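Local coordinates for protein HTPA Reductase (Selaginella moellendorffii, PDB 5U5N) that probably catalyses the NADH- or NADPH-dependent reduction of 4-hydroxy-tetrahydrodipicolinate to tetrahydrodipicolinate, a step of lysine biosynthesis through the diaminopimelate pathway, at residues A27-V32 with A250-S255; A21-A26 with G246-V251; K199-R204 with Q210-H215; K131-F136 with H235-R240. All coordinates share one frame; numbering follows the deposited sequence.

How the contacts relate
From the N terminus, the chain first enters contact 2 at 21-26 and, directly after, contact 1 at 27-32. Both loops stay open for more than two hundred residues. Inside them, 131-136 opens contact 4, and within that loop, shortly before it closes, the short contact 3 joins 199-204 to 210-215. Contact 4 then closes at 235-240, and helix 241-259 closes contacts 2 and 1 in turn. Their closing segments share A250 and V251, and the two loops are staggered rather than nested. Contacts 1 and 2 tie this late helix to the NAD-binding Rossmann domain; contacts 3 and 4 stay in the C-terminal domain. G214 O to G239 N (2.9 Å, probable hydrogen bond) joins contacts 3 and 4.

Contact 1. Residues A27-V32 with A250-S255; sequences AGLRLV and AVLFLS
L29 projects its two methyls onto V251 and L252 of helix 241-259, where the turn leaving helix 15-27 of the Rossmann domain meets a helix that comes back from the far end of the chain. The close part is wholly apolar. CD1 of L29 lies 4.0 Å from CG1 of V251, the two side chains lying alongside and pointing opposite ways, while the second methyl, CD2, meets CD2 of L252 on the neighbouring helical position. This fork follows from the torsions of L29: CG stands anti to the carbonyl carbon (chi1 -74°) and the chain then runs straight on, so both branches arrive at the helix together. V7 of strand 7-10 touches V251, and A4 touches both L29 and L252, adding to the buried side.

The other side is open. G28 and R30 are exposed, and the guanidinium of R30 extends well away from the helix. G28 takes a positive phi (93°) as part of a Schellman motif that ends helix 15-27. The motif also fixes the backbone at the root of the leucine: L29 N makes a probable hydrogen bond back to A24 O.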
loop_
_atom_site.group_PDB
_atom_site.type_symbol
_atom_site.label_atom_id
_atom_site.label_comp_id
_atom_site.label_asym_id
_atom_site.label_seq_id
_atom_site.Cartn_x
_atom_site.Cartn_y
_atom_site.Cartn_z
ATOM N N ALA A 27 15.200 20.287 13.655
ATOM C CA ALA A 27 15.691 18.898 13.698
ATOM C C ALA A 27 17.091 18.738 14.279
ATOM O O ALA A 27 17.487 17.625 14.602
ATOM C CB ALA A 27 15.691 18.319 12.279
ATOM N N GLY A 28 17.863 19.820 14.369
ATOM C CA GLY A 28 19.235 19.763 14.873
ATOM C C GLY A 28 20.317 19.594 13.817
ATOM O O GLY A 28 21.435 19.210 14.138
ATOM N N LEU A 29 20.011 19.860 12.555
ATOM C CA LEU A 29 21.077 20.040 11.583
ATOM C C LEU A 29 21.694 21.401 11.772
ATOM O O LEU A 29 21.045 22.311 12.198
ATOM C CB LEU A 29 20.561 19.922 10.156
ATOM C CG LEU A 29 20.257 18.486 9.790
ATOM C CD1 LEU A 29 19.699 18.451 8.377
ATOM C CD2 LEU A 29 21.534 17.642 9.878
ATOM N N ARG A 30 22.972 21.500 11.460
ATOM C CA ARG A 30 23.684 22.762 11.423
ATOM C C ARG A 30 23.432 23.523 10.084
ATOM O O ARG A 30 23.803 23.058 9.014
ATOM C CB ARG A 30 25.151 22.469 11.566
ATOM C CG ARG A 30 25.964 23.711 11.714
ATOM C CD ARG A 30 27.332 23.262 12.047
ATOM N NE ARG A 30 28.065 24.314 12.712
ATOM C CZ ARG A 30 29.325 24.194 13.046
ATOM N NH1 ARG A 30 29.993 23.064 12.782
ATOM N NH2 ARG A 30 29.909 25.196 13.661
ATOM N N LEU A 31 22.794 24.686 10.189
ATOM C CA LEU A 31 22.512 25.571 9.074
ATOM C C LEU A 31 23.669 26.559 8.889
ATOM O O LEU A 31 23.946 27.399 9.769
ATOM C CB LEU A 31 21.206 26.355 9.326
ATOM C CG LEU A 31 20.737 27.323 8.245
ATOM C CD1 LEU A 31 20.295 26.586 7.002
ATOM C CD2 LEU A 31 19.632 28.226 8.721
ATOM N N VAL A 32 24.304 26.488 7.721
ATOM C CA VAL A 32 25.385 27.400 7.350
ATOM C C VAL A 32 24.751 28.794 7.255
ATOM O O VAL A 32 23.737 28.947 6.591
ATOM C CB VAL A 32 26.011 26.949 6.013
ATOM C CG1 VAL A 32 26.990 27.989 5.500
ATOM C CG2 VAL A 32 26.719 25.620 6.186
ATOM N N ALA A 250 16.687 13.458 3.243
ATOM C CA ALA A 250 17.551 13.323 2.084
ATOM C C ALA A 250 18.974 13.761 2.471
ATOM O O ALA A 250 19.942 13.107 2.115
ATOM C CB ALA A 250 17.004 14.139 0.893
ATOM N N VAL A 251 19.092 14.840 3.231
ATOM C CA VAL A 251 20.418 15.386 3.604
ATOM C C VAL A 251 21.123 14.397 4.536
ATOM O O VAL A 251 22.321 14.183 4.419
ATOM C CB VAL A 251 20.287 16.762 4.276
ATOM C CG1 VAL A 251 21.516 17.117 5.124
ATOM C CG2 VAL A 251 20.052 17.834 3.231
ATOM N N LEU A 252 20.363 13.809 5.449
ATOM C CA LEU A 252 20.903 12.799 6.361
ATOM C C LEU A 252 21.398 11.571 5.609
ATOM O O LEU A 252 22.462 11.070 5.884
ATOM C CB LEU A 252 19.857 12.380 7.377
ATOM C CG LEU A 252 19.467 13.390 8.444
ATOM C CD1 LEU A 252 18.383 12.814 9.318
ATOM C CD2 LEU A 252 20.670 13.814 9.281
ATOM N N PHE A 253 20.613 11.105 4.642
ATOM C CA PHE A 253 21.025 10.003 3.786
ATOM C C PHE A 253 22.278 10.334 2.983
ATOM O O PHE A 253 23.237 9.575 3.012
ATOM C CB PHE A 253 19.863 9.581 2.888
ATOM C CG PHE A 253 20.187 8.479 1.911
ATOM C CD1 PHE A 253 20.107 7.139 2.273
ATOM C CD2 PHE A 253 20.588 8.795 0.620
ATOM C CE1 PHE A 253 20.392 6.143 1.362
ATOM C CE2 PHE A 253 20.863 7.788 -0.300
ATOM C CZ PHE A 253 20.760 6.468 0.064
ATOM N N LEU A 254 22.299 11.474 2.295
ATOM C CA LEU A 254 23.459 11.835 1.443
ATOM C C LEU A 254 24.731 12.013 2.289
ATOM O O LEU A 254 25.815 11.594 1.917
ATOM C CB LEU A 254 23.170 13.095 0.601
ATOM C CG LEU A 254 24.115 13.365 -0.571
ATOM C CD1 LEU A 254 24.119 12.209 -1.560
ATOM C CD2 LEU A 254 23.763 14.677 -1.285
ATOM N N SER A 255 24.578 12.611 3.459
ATOM C CA SER A 255 25.675 12.737 4.423
ATOM C C SER A 255 26.396 11.412 4.618
ATOM O O SER A 255 27.614 11.339 4.541
ATOM C CB SER A 255 25.122 13.216 5.746
ATOM O OG SER A 255 25.953 14.121 6.391
#

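Contact 2. Residues A21-A26 with G246-V251; sequences AEAAVA and GTVDAV
The peptide group joining A23 to A24 presents one of its flat faces to V248. Methyl CG2 of V248 stands over that face, displaced from A23 C toward the nitrogen side. Its distances bear this out: 4.1 Å from V248 CG2 to A23 C, and 3.9 Å to A24 CA. The alanine methyls flank this approach, with A23 CB 4.3 Å from V248 CG2 and A24 CB slightly further off. The other flat group nearby, the carboxylate of D249, takes no part across the helices; its OD1 forms a salt bridge with R279, and its OD2 one with NZ of K131.

One methyl thus carries the whole contact. CG2 of V248 lies anti to the carbonyl carbon while CG1 is anti to the backbone N (chi1 170°), a split that lets the first branch bear on helix 15-27 and turns the second to L29, where L29 CD1 is 4.0 Å from V248 CG1. Because the facing side chains are alanines, the backbones come close: the CA atoms of A24 and V248 are 6.0 Å apart. The buried surface is small and no hydrogen bond crosses it. A23 also touches A244 and Q245, one turn earlier on the second helix.

Helix 15-27 follows strand 7-10 and carries the NAD-binding residues K15 and V16 at its start. A helix from the C-terminal part of the chain returning to pack against this first helix of the Rossmann fold is a feature of dihydrodipicolinate reductases of the DapB family.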
loop_
_atom_site.group_PDB
_atom_site.type_symbol
_atom_site.label_atom_id
_atom_site.label_comp_id
_atom_site.label_asym_id
_atom_site.label_seq_id
_atom_site.Cartn_x
_atom_site.Cartn_y
_atom_site.Cartn_z
ATOM N N ALA A 21 14.839 25.277 5.763
ATOM C CA ALA A 21 15.852 25.770 6.695
ATOM C C ALA A 21 15.342 25.708 8.135
ATOM O O ALA A 21 16.058 25.330 9.037
ATOM C CB ALA A 21 16.274 27.198 6.334
ATOM N N GLU A 22 14.099 26.104 8.326
ATOM C CA GLU A 22 13.467 26.070 9.645
ATOM C C GLU A 22 13.321 24.671 10.192
ATOM O O GLU A 22 13.527 24.455 11.387
ATOM C CB GLU A 22 12.112 26.754 9.609
ATOM C CG GLU A 22 12.323 28.236 9.429
ATOM C CD GLU A 22 11.189 29.060 9.940
ATOM O OE1 GLU A 22 10.315 29.364 9.094
ATOM O OE2 GLU A 22 11.177 29.364 11.172
ATOM N N ALA A 23 12.988 23.742 9.306
ATOM C CA ALA A 23 12.887 22.335 9.657
ATOM C C ALA A 23 14.255 21.737 9.910
ATOM O O ALA A 23 14.384 20.891 10.815
ATOM C CB ALA A 23 12.176 21.572 8.566
ATOM N N ALA A 24 15.271 22.162 9.149
ATOM C CA ALA A 24 16.639 21.686 9.376
ATOM C C ALA A 24 17.120 22.099 10.767
ATOM O O ALA A 24 17.690 21.294 11.490
ATOM C CB ALA A 24 17.600 22.179 8.269
ATOM N N VAL A 25 16.872 23.358 11.116
ATOM C CA VAL A 25 17.293 23.965 12.402
ATOM C C VAL A 25 16.599 23.252 13.581
ATOM O O VAL A 25 17.256 22.819 14.496
ATOM C CB VAL A 25 17.017 25.495 12.408
ATOM C CG1 VAL A 25 16.980 26.080 13.789
ATOM C CG2 VAL A 25 18.078 26.203 11.590
ATOM N N ALA A 26 15.280 23.133 13.521
ATOM C CA ALA A 26 14.476 22.450 14.532
ATOM C C ALA A 26 14.848 20.972 14.732
ATOM O O ALA A 26 14.835 20.495 15.840
ATOM C CB ALA A 26 13.001 22.573 14.191
ATOM N N GLY A 246 11.080 15.744 4.297
ATOM C CA GLY A 246 11.769 14.846 3.382
ATOM C C GLY A 246 13.136 15.354 2.965
ATOM O O GLY A 246 14.079 14.578 2.852
ATOM N N THR A 247 13.264 16.655 2.748
ATOM C CA THR A 247 14.578 17.259 2.484
ATOM C C THR A 247 15.599 16.997 3.635
ATOM O O THR A 247 16.757 16.652 3.385
ATOM C CB THR A 247 14.478 18.776 2.177
ATOM O OG1 THR A 247 13.451 19.029 1.211
ATOM C CG2 THR A 247 15.789 19.234 1.639
ATOM N N VAL A 248 15.173 17.131 4.882
ATOM C CA VAL A 248 16.059 16.804 6.005
ATOM C C VAL A 248 16.564 15.344 5.924
ATOM O O VAL A 248 17.738 15.049 6.052
ATOM C CB VAL A 248 15.367 17.047 7.364
ATOM C CG1 VAL A 248 16.191 16.487 8.523
ATOM C CG2 VAL A 248 15.131 18.534 7.587
ATOM N N ASP A 249 15.640 14.423 5.672
ATOM C CA ASP A 249 15.985 13.001 5.517
ATOM C C ASP A 249 16.926 12.761 4.348
ATOM O O ASP A 249 17.851 11.962 4.450
ATOM C CB ASP A 249 14.738 12.168 5.327
ATOM C CG ASP A 249 13.758 12.310 6.494
ATOM O OD1 ASP A 249 14.197 12.554 7.664
ATOM O OD2 ASP A 249 12.528 12.157 6.220
ATOM N N ALA A 250 16.687 13.458 3.243
ATOM C CA ALA A 250 17.551 13.323 2.084
ATOM C C ALA A 250 18.974 13.761 2.471
ATOM O O ALA A 250 19.942 13.107 2.115
ATOM C CB ALA A 250 17.004 14.139 0.893
ATOM N N VAL A 251 19.092 14.840 3.231
ATOM C CA VAL A 251 20.418 15.386 3.604
ATOM C C VAL A 251 21.123 14.397 4.536
ATOM O O VAL A 251 22.321 14.183 4.419
ATOM C CB VAL A 251 20.287 16.762 4.276
ATOM C CG1 VAL A 251 21.516 17.117 5.124
ATOM C CG2 VAL A 251 20.052 17.834 3.231
#

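Contact 3. Residues K199-R204 with Q210-H215; sequences KEQMTR and QHLNGH
Apolar contact comes first: L212 lays CD2 against CG of M202 on helix 198-203, 4.0 Å away, the side chains crossing at about a right angle, with SD of M202 near CD1. OE1 of Q201, a polar atom, lies 3.5 Å from CD2 of L212, in van der Waals contact.

Between flat groups, the amide of Q201 meets the ring of H215. NE2 of Q201 lies at the ring edge, close to the ring plane and 3.6 Å from H215 NE2, while the amide plane stands 81° from that of the imidazole. It gets there with CG anti to the carbonyl carbon (chi1 -73°) and the chain extended beyond. This amide nitrogen is hydrogen-bonded to V195 O.

The setting is one edge of the C-terminal domain's mixed sheet: helix 198-203 follows strand 193-195 and a loop leads into strand 215-223.

As for hydrogen bonds, a type I turn spans H211-G214, and H211 O takes two donors from opposite faces of its carbonyl plane: G214 N at 3.2 Å and H215 ND1 at 2.8 Å, the latter bent (N-H...O angle 140°). H215 NE2 pairs with S161 OG. A leucine in place of H215 would probably leave H211 O without its side-chain donor and S161 OG without this partner. Among charges, R204 NH1 forms a salt bridge with E200 OE2 (3.1 Å, its hydrogen bond weak) and another with E193 OE2.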
loop_
_atom_site.group_PDB
_atom_site.type_symbol
_atom_site.label_atom_id
_atom_site.label_comp_id
_atom_site.label_asym_id
_atom_site.label_seq_id
_atom_site.Cartn_x
_atom_site.Cartn_y
_atom_site.Cartn_z
ATOM N N LYS A 199 -15.575 25.726 -1.362
ATOM C CA LYS A 199 -16.682 25.171 -0.556
ATOM C C LYS A 199 -16.582 23.654 -0.546
ATOM O O LYS A 199 -16.574 23.037 0.498
ATOM C CB LYS A 199 -18.057 25.597 -1.109
ATOM N N GLU A 200 -16.435 23.086 -1.737
ATOM C CA GLU A 200 -16.303 21.654 -1.908
ATOM C C GLU A 200 -14.954 21.084 -1.423
ATOM O O GLU A 200 -14.891 19.957 -0.913
ATOM C CB GLU A 200 -16.563 21.286 -3.373
ATOM C CG GLU A 200 -16.683 19.797 -3.621
ATOM C CD GLU A 200 -17.306 19.451 -4.973
ATOM O OE1 GLU A 200 -17.687 20.375 -5.744
ATOM O OE2 GLU A 200 -17.435 18.238 -5.239
ATOM N N GLN A 201 -13.879 21.841 -1.586
ATOM C CA GLN A 201 -12.582 21.411 -1.065
ATOM C C GLN A 201 -12.636 21.216 0.440
ATOM O O GLN A 201 -12.079 20.265 0.971
ATOM C CB GLN A 201 -11.487 22.408 -1.446
ATOM C CG GLN A 201 -11.121 22.328 -2.911
ATOM C CD GLN A 201 -10.113 23.384 -3.314
ATOM O OE1 GLN A 201 -10.108 24.481 -2.755
ATOM N NE2 GLN A 201 -9.274 23.066 -4.305
ATOM N N MET A 202 -13.323 22.127 1.118
ATOM C CA MET A 202 -13.491 22.042 2.566
ATOM C C MET A 202 -14.512 20.978 2.966
ATOM O O MET A 202 -14.169 20.063 3.685
ATOM C CB MET A 202 -13.918 23.379 3.139
ATOM C CG MET A 202 -12.851 24.452 3.045
ATOM S SD MET A 202 -13.292 26.011 3.817
ATOM C CE MET A 202 -13.965 25.457 5.391
ATOM N N THR A 203 -15.748 21.118 2.502
ATOM C CA THR A 203 -16.876 20.311 2.964
ATOM C C THR A 203 -16.782 18.835 2.540
ATOM O O THR A 203 -17.331 17.963 3.217
ATOM C CB THR A 203 -18.258 20.825 2.427
ATOM O OG1 THR A 203 -18.341 22.261 2.406
ATOM C CG2 THR A 203 -19.433 20.256 3.254
ATOM N N ARG A 204 -16.120 18.562 1.421
ATOM C CA ARG A 204 -16.091 17.226 0.845
ATOM C C ARG A 204 -14.713 16.591 0.881
ATOM O O ARG A 204 -14.618 15.396 1.122
ATOM C CB ARG A 204 -16.635 17.233 -0.583
ATOM C CG ARG A 204 -16.291 15.969 -1.378
ATOM C CD ARG A 204 -16.363 16.124 -2.883
ATOM N NE ARG A 204 -16.449 14.808 -3.517
ATOM C CZ ARG A 204 -16.284 14.536 -4.816
ATOM N NH1 ARG A 204 -15.997 15.484 -5.713
ATOM N NH2 ARG A 204 -16.398 13.270 -5.222
ATOM N N GLN A 210 -7.320 27.365 6.091
ATOM C CA GLN A 210 -6.012 28.029 5.959
ATOM C C GLN A 210 -5.126 27.438 4.842
ATOM O O GLN A 210 -4.210 28.111 4.366
ATOM C CB GLN A 210 -5.261 28.018 7.308
ATOM C CG GLN A 210 -4.619 26.696 7.683
ATOM C CD GLN A 210 -4.645 26.386 9.166
ATOM O OE1 GLN A 210 -3.873 26.964 9.941
ATOM N NE2 GLN A 210 -5.539 25.448 9.564
ATOM N N HIS A 211 -5.410 26.198 4.422
ATOM C CA HIS A 211 -4.590 25.525 3.418
ATOM C C HIS A 211 -5.184 25.442 2.001
ATOM O O HIS A 211 -4.678 24.681 1.158
ATOM C CB HIS A 211 -4.239 24.150 3.927
ATOM C CG HIS A 211 -3.390 24.170 5.155
ATOM N ND1 HIS A 211 -2.101 24.661 5.154
ATOM C CD2 HIS A 211 -3.626 23.718 6.409
ATOM C CE1 HIS A 211 -1.590 24.536 6.368
ATOM N NE2 HIS A 211 -2.497 23.967 7.146
ATOM N N LEU A 212 -6.221 26.241 1.728
ATOM C CA LEU A 212 -6.859 26.221 0.407
ATOM C C LEU A 212 -5.933 26.558 -0.771
ATOM O O LEU A 212 -6.145 26.022 -1.869
ATOM C CB LEU A 212 -8.085 27.126 0.400
ATOM C CG LEU A 212 -9.240 26.567 1.256
ATOM C CD1 LEU A 212 -10.300 27.621 1.513
ATOM C CD2 LEU A 212 -9.894 25.375 0.593
ATOM N N ASN A 213 -4.912 27.388 -0.565
ATOM C CA ASN A 213 -3.962 27.714 -1.685
ATOM C C ASN A 213 -2.681 26.898 -1.728
ATOM O O ASN A 213 -1.980 26.973 -2.723
ATOM C CB ASN A 213 -3.682 29.223 -1.764
ATOM C CG ASN A 213 -4.953 30.000 -2.040
ATOM O OD1 ASN A 213 -5.434 30.739 -1.190
ATOM N ND2 ASN A 213 -5.554 29.770 -3.207
ATOM N N GLY A 214 -2.464 26.038 -0.716
ATOM C CA GLY A 214 -1.310 25.139 -0.667
ATOM C C GLY A 214 -1.690 23.774 -0.087
ATOM O O GLY A 214 -1.612 23.542 1.121
ATOM N N HIS A 215 -2.162 22.877 -0.950
ATOM C CA HIS A 215 -2.527 21.526 -0.534
ATOM C C HIS A 215 -2.520 20.559 -1.697
ATOM O O HIS A 215 -2.570 20.961 -2.847
ATOM C CB HIS A 215 -3.891 21.527 0.186
ATOM C CG HIS A 215 -5.068 21.770 -0.712
ATOM N ND1 HIS A 215 -5.569 23.031 -0.967
ATOM C CD2 HIS A 215 -5.824 20.910 -1.433
ATOM C CE1 HIS A 215 -6.591 22.928 -1.799
ATOM N NE2 HIS A 215 -6.767 21.655 -2.093
#

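Contact 4. Residues K131-F136 with H235-R240; sequences KQVVAF and HNVCGR
F136 meets the imidazole of H235 obliquely along the CD2-CE2 side of its ring, CE2 of F136 lying 3.4 Å from CD2 of H235. The ring centroids are 5.3 Å apart and the planes at 56°. The pair joins helix 131-146 to strand 229-238, an alpha-on-beta layer of the C-terminal domain in which the short segments run nearly antiparallel (164°), their axes 10.0 Å apart.

V133, one turn earlier on the helix, takes another part of the imidazole. Both its methyls approach H235 ND1, each at 4.0 Å, and the valine crosses the histidine at about a right angle. F136 and V133 thus take adjoining flanks of the ring, F136 by CD2 and V133 by ND1. H235 reaches this position because CG sits between backbone N and carbonyl carbon (chi1 58°), which directs the ring from the strand toward the helix.

H235 NE2 is hydrogen-bonded to Y220 OH, and the ring stacks on H218 of the adjacent strand. Replacing H235 by alanine would probably leave Y220 OH without this partner and open a gap beside F136 and V133.

At the dimer interface, H235 and N236 pair with an antiparallel strand of the second subunit, so the sheet continues across it. Further along the strand, V237 meets the helix through a single methyl pair, V133 CG2 to V237 CG2, 4.2 Å apart.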
loop_
_atom_site.group_PDB
_atom_site.type_symbol
_atom_site.label_atom_id
_atom_site.label_comp_id
_atom_site.label_asym_id
_atom_site.label_seq_id
_atom_site.Cartn_x
_atom_site.Cartn_y
_atom_site.Cartn_z
ATOM N N LYS A 131 8.473 12.336 0.970
ATOM C CA LYS A 131 8.917 10.942 0.900
ATOM C C LYS A 131 7.835 9.919 1.221
ATOM O O LYS A 131 7.877 8.829 0.683
ATOM C CB LYS A 131 10.172 10.656 1.740
ATOM C CG LYS A 131 9.939 10.375 3.202
ATOM C CD LYS A 131 11.228 9.974 3.882
ATOM C CE LYS A 131 10.893 9.394 5.254
ATOM N NZ LYS A 131 12.110 9.006 5.989
ATOM N N GLN A 132 6.885 10.265 2.081
ATOM C CA GLN A 132 5.819 9.300 2.434
ATOM C C GLN A 132 4.889 9.092 1.251
ATOM O O GLN A 132 4.367 7.970 1.046
ATOM C CB GLN A 132 5.039 9.755 3.672
ATOM C CG GLN A 132 5.841 9.653 4.970
ATOM C CD GLN A 132 6.902 10.755 5.132
ATOM O OE1 GLN A 132 6.891 11.752 4.390
ATOM N NE2 GLN A 132 7.807 10.577 6.111
ATOM N N VAL A 133 4.650 10.161 0.501
ATOM C CA VAL A 133 3.887 10.062 -0.742
ATOM C C VAL A 133 4.676 9.231 -1.774
ATOM O O VAL A 133 4.081 8.347 -2.443
ATOM C CB VAL A 133 3.442 11.441 -1.283
ATOM C CG1 VAL A 133 2.785 11.293 -2.646
ATOM C CG2 VAL A 133 2.441 12.094 -0.332
ATOM N N VAL A 134 5.992 9.440 -1.864
ATOM C CA VAL A 134 6.822 8.651 -2.778
ATOM C C VAL A 134 6.742 7.139 -2.430
ATOM O O VAL A 134 6.686 6.293 -3.345
ATOM C CB VAL A 134 8.299 9.098 -2.772
ATOM C CG1 VAL A 134 9.187 8.131 -3.553
ATOM C CG2 VAL A 134 8.429 10.507 -3.331
ATOM N N ALA A 135 6.781 6.815 -1.134
ATOM C CA ALA A 135 6.737 5.408 -0.694
ATOM C C ALA A 135 5.440 4.712 -1.077
ATOM O O ALA A 135 5.471 3.519 -1.474
ATOM C CB ALA A 135 6.954 5.294 0.818
ATOM N N PHE A 136 4.321 5.426 -0.919
ATOM C CA PHE A 136 3.003 4.908 -1.272
ATOM C C PHE A 136 2.896 4.656 -2.768
ATOM O O PHE A 136 2.412 3.604 -3.194
ATOM C CB PHE A 136 1.891 5.882 -0.862
ATOM C CG PHE A 136 0.564 5.556 -1.463
ATOM C CD1 PHE A 136 -0.073 4.351 -1.094
ATOM C CD2 PHE A 136 -0.055 6.399 -2.393
ATOM C CE1 PHE A 136 -1.303 3.997 -1.640
ATOM C CE2 PHE A 136 -1.306 6.054 -2.924
ATOM C CZ PHE A 136 -1.923 4.840 -2.555
ATOM N N HIS A 235 -4.210 10.154 0.344
ATOM C CA HIS A 235 -3.029 10.823 0.833
ATOM C C HIS A 235 -3.219 12.331 0.658
ATOM O O HIS A 235 -3.471 12.804 -0.436
ATOM C CB HIS A 235 -1.748 10.245 0.230
ATOM C CG HIS A 235 -1.676 10.280 -1.266
ATOM N ND1 HIS A 235 -1.133 11.338 -1.955
ATOM C CD2 HIS A 235 -1.964 9.335 -2.193
ATOM C CE1 HIS A 235 -1.174 11.084 -3.252
ATOM N NE2 HIS A 235 -1.672 9.866 -3.426
ATOM N N ASN A 236 -3.212 13.033 1.792
ATOM C CA ASN A 236 -3.615 14.413 1.917
ATOM C C ASN A 236 -2.464 15.204 2.535
ATOM O O ASN A 236 -2.058 14.903 3.659
ATOM C CB ASN A 236 -4.840 14.509 2.820
ATOM C CG ASN A 236 -6.090 13.950 2.184
ATOM O OD1 ASN A 236 -6.135 13.627 0.983
ATOM N ND2 ASN A 236 -7.135 13.872 2.985
ATOM N N VAL A 237 -1.949 16.203 1.802
ATOM C CA VAL A 237 -0.877 17.057 2.262
ATOM C C VAL A 237 -1.354 18.500 2.385
ATOM O O VAL A 237 -1.969 19.014 1.442
ATOM C CB VAL A 237 0.306 17.027 1.283
ATOM C CG1 VAL A 237 1.362 18.094 1.637
ATOM C CG2 VAL A 237 0.930 15.640 1.310
ATOM N N CYS A 238 -1.067 19.124 3.534
ATOM C CA CYS A 238 -1.399 20.491 3.805
ATOM C C CYS A 238 -0.065 21.263 3.871
ATOM O O CYS A 238 0.799 20.908 4.674
ATOM C CB CYS A 238 -2.134 20.638 5.144
ATOM S SG CYS A 238 -3.873 20.111 5.187
ATOM N N GLY A 239 0.092 22.284 3.043
ATOM C CA GLY A 239 1.286 23.139 3.075
ATOM C C GLY A 239 2.549 22.390 2.713
ATOM O O GLY A 239 2.492 21.406 1.981
ATOM N N ARG A 240 3.671 22.815 3.285
ATOM C CA ARG A 240 5.010 22.476 2.798
ATOM C C ARG A 240 5.824 21.566 3.690
ATOM O O ARG A 240 6.942 21.195 3.327
ATOM C CB ARG A 240 5.848 23.767 2.648
ATOM C CG ARG A 240 5.354 24.623 1.551
ATOM C CD ARG A 240 6.160 25.885 1.346
ATOM N NE ARG A 240 5.256 26.807 0.660
ATOM C CZ ARG A 240 4.517 27.743 1.240
ATOM N NH1 ARG A 240 4.609 27.972 2.556
ATOM N NH2 ARG A 240 3.701 28.468 0.491
#